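Local coordinates for protein DNA-dependent metalloprotease WSS1 homolog 2 (Schizosaccharomyces pombe, PDB 5JIG) that probably cleaves DNA-bound proteins through its zinc-dependent WLM protease domain to repair toxic DNA-protein cross-links, at residues A[30-44]-A[92-104]. Residues are numbered along the deposited sequence; the frame is centred on the assembly and turned at random.
Sequences DTGIKKIMDSHRWTV and KSTLIHELTHNVH. With NI (nickel (II) ion), chain B.
K92 forms a salt bridge with D30, the N-cap residue of helix 31-40; the stretch 92-100 of helix 88-100 runs 9° from that helix, with the segment axes 11.3 Å apart. With CG anti to the backbone N (chi1 176°), the lysine chain runs fully extended from the helix that carries the HExxH motif, and its NZ meets D30 OD1 at 2.9 Å on the syn side of the carboxylate, with a weak second bond to OD2. The anti side of OD1 takes I33 N at 3.0 Å, so the same oxygen caps helix 31-40; Y88 OH binds OD2, and NZ also reaches A122 O.

Next along the helices the interface is aliphatic. I33 CD1 sits against I96 CG1 (3.8 Å) and L95 CD2, while I36 CD1 lies against both I96 CG1 and L99 CD1. The M37 and L99 side chains cross at about a right angle, CG against CD1, and V44 approaches the other leucine methyl, CD2.

Past the Schellman turn at R41, the W42 indole lies between the segments. One face receives N102, whose ND2 stands 3.4 Å from W42 CG and whose CB makes a CH-pi contact with the five-membered ring, and also L99 O, 3.6 Å from W42 CH2; H40 CB covers the opposite face. V103 CG2 meets the indole edge at W42 CZ2 (3.7 Å). N102 OD1 is bonded to N66.

H97 and H101, which make no contact with 30-44, bind nickel at the catalytic zinc site with H107. The chemistry implies a buried apolar backing for the metal-binding helix, between a carboxylate shared by lysine, helix N-terminus and tyrosine and an indole covered on both faces.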
loop_
_atom_site.group_PDB
_atom_site.type_symbol
_atom_site.label_atom_id
_atom_site.label_comp_id
_atom_site.label_asym_id
_atom_site.label_seq_id
_atom_site.Cartn_x
_atom_site.Cartn_y
_atom_site.Cartn_z
ATOM N N ASP A 30 7.412 6.294 0.087
ATOM C CA ASP A 30 8.191 5.539 -0.900
ATOM C C ASP A 30 8.107 6.269 -2.213
ATOM O O ASP A 30 7.033 6.588 -2.705
ATOM C CB ASP A 30 7.602 4.129 -0.993
ATOM C CG ASP A 30 8.336 3.230 -1.951
ATOM O OD1 ASP A 30 8.170 3.420 -3.168
ATOM O OD2 ASP A 30 9.056 2.311 -1.482
ATOM N N THR A 31 9.285 6.550 -2.828
ATOM C CA THR A 31 9.281 7.328 -4.035
ATOM C C THR A 31 8.545 6.675 -5.210
ATOM O O THR A 31 7.989 7.359 -6.062
ATOM C CB THR A 31 10.705 7.741 -4.397
ATOM O OG1 THR A 31 11.497 6.574 -4.459
ATOM C CG2 THR A 31 11.302 8.671 -3.414
ATOM N N GLY A 32 8.580 5.357 -5.251
ATOM C CA GLY A 32 7.855 4.619 -6.267
ATOM C C GLY A 32 6.357 4.643 -6.063
ATOM O O GLY A 32 5.590 4.818 -7.010
ATOM N N ILE A 33 5.912 4.477 -4.832
ATOM C CA ILE A 33 4.493 4.617 -4.508
ATOM C C ILE A 33 3.994 6.020 -4.813
ATOM O O ILE A 33 2.943 6.212 -5.411
ATOM C CB ILE A 33 4.235 4.213 -3.032
ATOM C CG1 ILE A 33 4.541 2.748 -2.757
ATOM C CG2 ILE A 33 2.817 4.579 -2.596
ATOM C CD1 ILE A 33 3.706 1.746 -3.554
ATOM N N LYS A 34 4.780 7.031 -4.443
ATOM C CA LYS A 34 4.390 8.420 -4.753
ATOM C C LYS A 34 4.297 8.618 -6.255
ATOM O O LYS A 34 3.357 9.286 -6.725
ATOM C CB LYS A 34 5.361 9.389 -4.103
ATOM C CG LYS A 34 5.320 9.494 -2.637
ATOM C CD LYS A 34 6.355 10.417 -2.055
ATOM C CE LYS A 34 5.844 11.760 -1.947
ATOM N NZ LYS A 34 6.465 12.406 -0.706
ATOM N N LYS A 35 5.240 8.050 -7.023
ATOM C CA LYS A 35 5.208 8.210 -8.466
ATOM C C LYS A 35 3.942 7.691 -9.069
ATOM O O LYS A 35 3.350 8.348 -9.906
ATOM C CB LYS A 35 6.453 7.490 -9.075
ATOM C CG LYS A 35 6.653 7.703 -10.529
ATOM C CD LYS A 35 7.372 8.968 -10.791
ATOM C CE LYS A 35 7.735 9.121 -12.262
ATOM N NZ LYS A 35 7.438 10.433 -12.796
ATOM N N ILE A 36 3.512 6.481 -8.658
ATOM C CA ILE A 36 2.315 5.945 -9.233
ATOM C C ILE A 36 1.045 6.651 -8.733
ATOM O O ILE A 36 0.072 6.771 -9.502
ATOM C CB ILE A 36 2.209 4.417 -9.117
ATOM C CG1 ILE A 36 2.188 3.936 -7.684
ATOM C CG2 ILE A 36 3.312 3.790 -9.939
ATOM C CD1 ILE A 36 1.911 2.449 -7.528
ATOM N N MET A 37 1.010 7.072 -7.476
ATOM C CA MET A 37 -0.169 7.810 -7.004
ATOM C C MET A 37 -0.300 9.148 -7.735
ATOM O O MET A 37 -1.415 9.559 -8.069
ATOM C CB MET A 37 -0.160 7.916 -5.519
ATOM C CG MET A 37 -0.293 6.506 -4.929
ATOM S SD MET A 37 -0.336 6.469 -3.088
ATOM C CE MET A 37 -1.984 7.138 -2.776
ATOM N N ASP A 38 0.836 9.795 -8.012
ATOM C CA ASP A 38 0.810 11.027 -8.806
ATOM C C ASP A 38 0.387 10.698 -10.237
ATOM O O ASP A 38 -0.488 11.382 -10.796
ATOM C CB ASP A 38 2.186 11.686 -8.779
ATOM C CG ASP A 38 2.448 12.412 -7.506
ATOM O OD1 ASP A 38 3.628 12.623 -7.193
ATOM O OD2 ASP A 38 1.481 13.009 -6.927
ATOM N N SER A 39 0.990 9.691 -10.863
ATOM C CA SER A 39 0.692 9.404 -12.283
ATOM C C SER A 39 -0.747 9.034 -12.501
ATOM O O SER A 39 -1.362 9.403 -13.500
ATOM C CB SER A 39 1.622 8.283 -12.797
ATOM O OG SER A 39 2.970 8.710 -12.761
ATOM N N HIS A 40 -1.312 8.260 -11.558
ATOM C CA HIS A 40 -2.661 7.781 -11.664
ATOM C C HIS A 40 -3.688 8.631 -10.890
ATOM O O HIS A 40 -4.855 8.311 -10.881
ATOM C CB HIS A 40 -2.786 6.288 -11.336
ATOM C CG HIS A 40 -3.659 5.540 -12.236
ATOM N ND1 HIS A 40 -4.960 5.899 -12.436
ATOM C CD2 HIS A 40 -3.457 4.485 -13.056
ATOM C CE1 HIS A 40 -5.544 5.078 -13.302
ATOM N NE2 HIS A 40 -4.647 4.188 -13.703
ATOM N N ARG A 41 -3.228 9.719 -10.310
ATOM C CA ARG A 41 -4.090 10.699 -9.600
ATOM C C ARG A 41 -4.952 10.033 -8.533
ATOM O O ARG A 41 -6.152 10.176 -8.515
ATOM C CB ARG A 41 -4.863 11.536 -10.590
ATOM C CG ARG A 41 -3.997 12.389 -11.436
ATOM C CD ARG A 41 -4.688 13.220 -12.488
ATOM N NE ARG A 41 -5.775 14.001 -11.982
ATOM C CZ ARG A 41 -7.079 13.777 -12.178
ATOM N NH1 ARG A 41 -7.953 14.633 -11.655
ATOM N NH2 ARG A 41 -7.533 12.709 -12.853
ATOM N N TRP A 42 -4.304 9.326 -7.612
ATOM C CA TRP A 42 -4.983 8.645 -6.506
ATOM C C TRP A 42 -4.715 9.317 -5.203
ATOM O O TRP A 42 -3.563 9.512 -4.790
ATOM C CB TRP A 42 -4.494 7.206 -6.428
ATOM C CG TRP A 42 -4.958 6.342 -7.525
ATOM C CD1 TRP A 42 -6.116 6.453 -8.208
ATOM C CD2 TRP A 42 -4.276 5.240 -8.083
ATOM N NE1 TRP A 42 -6.212 5.447 -9.164
ATOM C CE2 TRP A 42 -5.085 4.693 -9.084
ATOM C CE3 TRP A 42 -3.015 4.654 -7.842
ATOM C CZ2 TRP A 42 -4.678 3.583 -9.864
ATOM C CZ3 TRP A 42 -2.630 3.581 -8.625
ATOM C CH2 TRP A 42 -3.478 3.035 -9.549
ATOM N N THR A 43 -5.830 9.682 -4.511
ATOM C CA THR A 43 -5.828 10.088 -3.127
ATOM C C THR A 43 -6.562 9.048 -2.332
ATOM O O THR A 43 -7.698 8.678 -2.677
ATOM C CB THR A 43 -6.506 11.438 -2.934
ATOM O OG1 THR A 43 -5.862 12.458 -3.722
ATOM C CG2 THR A 43 -6.594 11.787 -1.482
ATOM N N VAL A 44 -5.921 8.483 -1.331
ATOM C CA VAL A 44 -6.520 7.427 -0.491
ATOM C C VAL A 44 -6.653 8.006 0.912
ATOM O O VAL A 44 -5.662 8.316 1.582
ATOM C CB VAL A 44 -5.643 6.159 -0.516
ATOM C CG1 VAL A 44 -6.150 5.138 0.481
ATOM C CG2 VAL A 44 -5.615 5.591 -1.923
ATOM N N LYS A 92 5.167 -3.860 -0.167
ATOM C CA LYS A 92 5.044 -2.842 -1.207
ATOM C C LYS A 92 4.278 -3.378 -2.411
ATOM O O LYS A 92 3.439 -2.677 -2.977
ATOM C CB LYS A 92 6.427 -2.304 -1.584
ATOM C CG LYS A 92 6.395 -1.308 -2.735
ATOM C CD LYS A 92 7.731 -0.692 -3.018
ATOM C CE LYS A 92 7.742 0.115 -4.279
ATOM N NZ LYS A 92 8.951 0.912 -4.479
ATOM N N SER A 93 4.587 -4.587 -2.829
ATOM C CA SER A 93 3.882 -5.163 -3.958
ATOM C C SER A 93 2.417 -5.423 -3.646
ATOM O O SER A 93 1.555 -5.207 -4.504
ATOM C CB SER A 93 4.569 -6.465 -4.389
ATOM O OG SER A 93 3.936 -6.996 -5.535
ATOM N N THR A 94 2.091 -5.857 -2.438
ATOM C CA THR A 94 0.704 -5.948 -2.013
ATOM C C THR A 94 0.013 -4.580 -2.063
ATOM O O THR A 94 -1.119 -4.468 -2.527
ATOM C CB THR A 94 0.569 -6.593 -0.645
ATOM O OG1 THR A 94 1.057 -7.928 -0.715
ATOM C CG2 THR A 94 -0.847 -6.559 -0.109
ATOM N N LEU A 95 0.698 -3.534 -1.654
ATOM C CA LEU A 95 0.116 -2.182 -1.748
ATOM C C LEU A 95 -0.186 -1.819 -3.188
ATOM O O LEU A 95 -1.233 -1.240 -3.492
ATOM C CB LEU A 95 1.013 -1.159 -1.075
ATOM C CG LEU A 95 0.518 0.297 -1.146
ATOM C CD1 LEU A 95 -0.901 0.469 -0.628
ATOM C CD2 LEU A 95 1.490 1.197 -0.397
ATOM N N ILE A 96 0.735 -2.132 -4.120
ATOM C CA ILE A 96 0.468 -1.864 -5.535
ATOM C C ILE A 96 -0.733 -2.652 -6.023
ATOM O O ILE A 96 -1.542 -2.117 -6.784
ATOM C CB ILE A 96 1.756 -2.079 -6.370
ATOM C CG1 ILE A 96 2.839 -1.104 -5.912
ATOM C CG2 ILE A 96 1.444 -1.971 -7.832
ATOM C CD1 ILE A 96 4.190 -1.269 -6.560
ATOM N N HIS A 97 -0.866 -3.908 -5.593
ATOM C CA HIS A 97 -2.040 -4.692 -5.897
ATOM C C HIS A 97 -3.297 -3.957 -5.410
ATOM O O HIS A 97 -4.271 -3.788 -6.179
ATOM C CB HIS A 97 -1.891 -6.077 -5.238
ATOM C CG HIS A 97 -3.087 -6.942 -5.386
ATOM N ND1 HIS A 97 -3.039 -8.162 -6.029
ATOM C CD2 HIS A 97 -4.367 -6.826 -4.960
ATOM C CE1 HIS A 97 -4.241 -8.715 -5.955
ATOM N NE2 HIS A 97 -5.086 -7.932 -5.334
ATOM N N GLU A 98 -3.310 -3.533 -4.152
ATOM C CA GLU A 98 -4.483 -2.841 -3.645
ATOM C C GLU A 98 -4.759 -1.540 -4.400
ATOM O O GLU A 98 -5.934 -1.247 -4.687
ATOM C CB GLU A 98 -4.425 -2.594 -2.150
ATOM C CG GLU A 98 -4.138 -3.818 -1.277
ATOM C CD GLU A 98 -4.849 -5.031 -1.553
ATOM O OE1 GLU A 98 -5.934 -4.983 -2.154
ATOM O OE2 GLU A 98 -4.301 -6.089 -1.122
ATOM N N LEU A 99 -3.755 -0.784 -4.736
ATOM C CA LEU A 99 -3.978 0.431 -5.518
ATOM C C LEU A 99 -4.600 0.126 -6.877
ATOM O O LEU A 99 -5.418 0.898 -7.377
ATOM C CB LEU A 99 -2.676 1.193 -5.691
ATOM C CG LEU A 99 -2.171 1.909 -4.425
ATOM C CD1 LEU A 99 -0.755 2.380 -4.641
ATOM C CD2 LEU A 99 -3.056 3.100 -4.050
ATOM N N THR A 100 -4.203 -0.998 -7.497
ATOM C CA THR A 100 -4.760 -1.392 -8.771
ATOM C C THR A 100 -6.264 -1.566 -8.685
ATOM O O THR A 100 -7.015 -1.291 -9.629
ATOM C CB THR A 100 -4.057 -2.688 -9.261
ATOM O OG1 THR A 100 -2.662 -2.504 -9.343
ATOM C CG2 THR A 100 -4.504 -3.052 -10.656
ATOM N N HIS A 101 -6.765 -2.025 -7.533
ATOM C CA HIS A 101 -8.176 -2.157 -7.259
ATOM C C HIS A 101 -8.908 -0.803 -7.157
ATOM O O HIS A 101 -10.142 -0.784 -7.105
ATOM C CB HIS A 101 -8.455 -2.946 -5.993
ATOM C CG HIS A 101 -8.237 -4.437 -6.113
ATOM N ND1 HIS A 101 -8.894 -5.219 -7.029
ATOM C CD2 HIS A 101 -7.554 -5.284 -5.312
ATOM C CE1 HIS A 101 -8.567 -6.482 -6.793
ATOM N NE2 HIS A 101 -7.775 -6.574 -5.750
ATOM N N ASN A 102 -8.207 0.321 -7.187
ATOM C CA ASN A 102 -8.889 1.604 -7.377
ATOM C C ASN A 102 -9.601 1.641 -8.711
ATOM O O ASN A 102 -10.583 2.389 -8.852
ATOM C CB ASN A 102 -7.943 2.762 -7.277
ATOM C CG ASN A 102 -7.443 3.034 -5.868
ATOM O OD1 ASN A 102 -7.933 2.472 -4.895
ATOM N ND2 ASN A 102 -6.472 3.921 -5.733
ATOM N N VAL A 103 -9.102 0.884 -9.712
ATOM C CA VAL A 103 -9.604 0.891 -11.076
ATOM C C VAL A 103 -10.285 -0.401 -11.397
ATOM O O VAL A 103 -11.356 -0.397 -12.020
ATOM C CB VAL A 103 -8.419 1.170 -12.070
ATOM C CG1 VAL A 103 -8.863 1.197 -13.537
ATOM C CG2 VAL A 103 -7.714 2.461 -11.703
ATOM N N HIS A 104 -9.697 -1.544 -11.058
ATOM C CA HIS A 104 -10.204 -2.847 -11.522
ATOM C C HIS A 104 -10.645 -3.685 -10.307
ATOM O O HIS A 104 -9.792 -3.970 -9.422
ATOM C CB HIS A 104 -9.104 -3.563 -12.292
ATOM C CG HIS A 104 -8.691 -2.818 -13.531
ATOM N ND1 HIS A 104 -9.559 -2.623 -14.609
ATOM C CD2 HIS A 104 -7.543 -2.154 -13.827
ATOM C CE1 HIS A 104 -8.925 -1.881 -15.483
ATOM N NE2 HIS A 104 -7.702 -1.589 -15.055
HETATM NI NI NI B . -7.060 -8.283 -4.820
HETATM O O HOH W 1 -8.969 -8.708 -3.964
HETATM O O HOH W 2 -6.397 -9.913 -3.544
#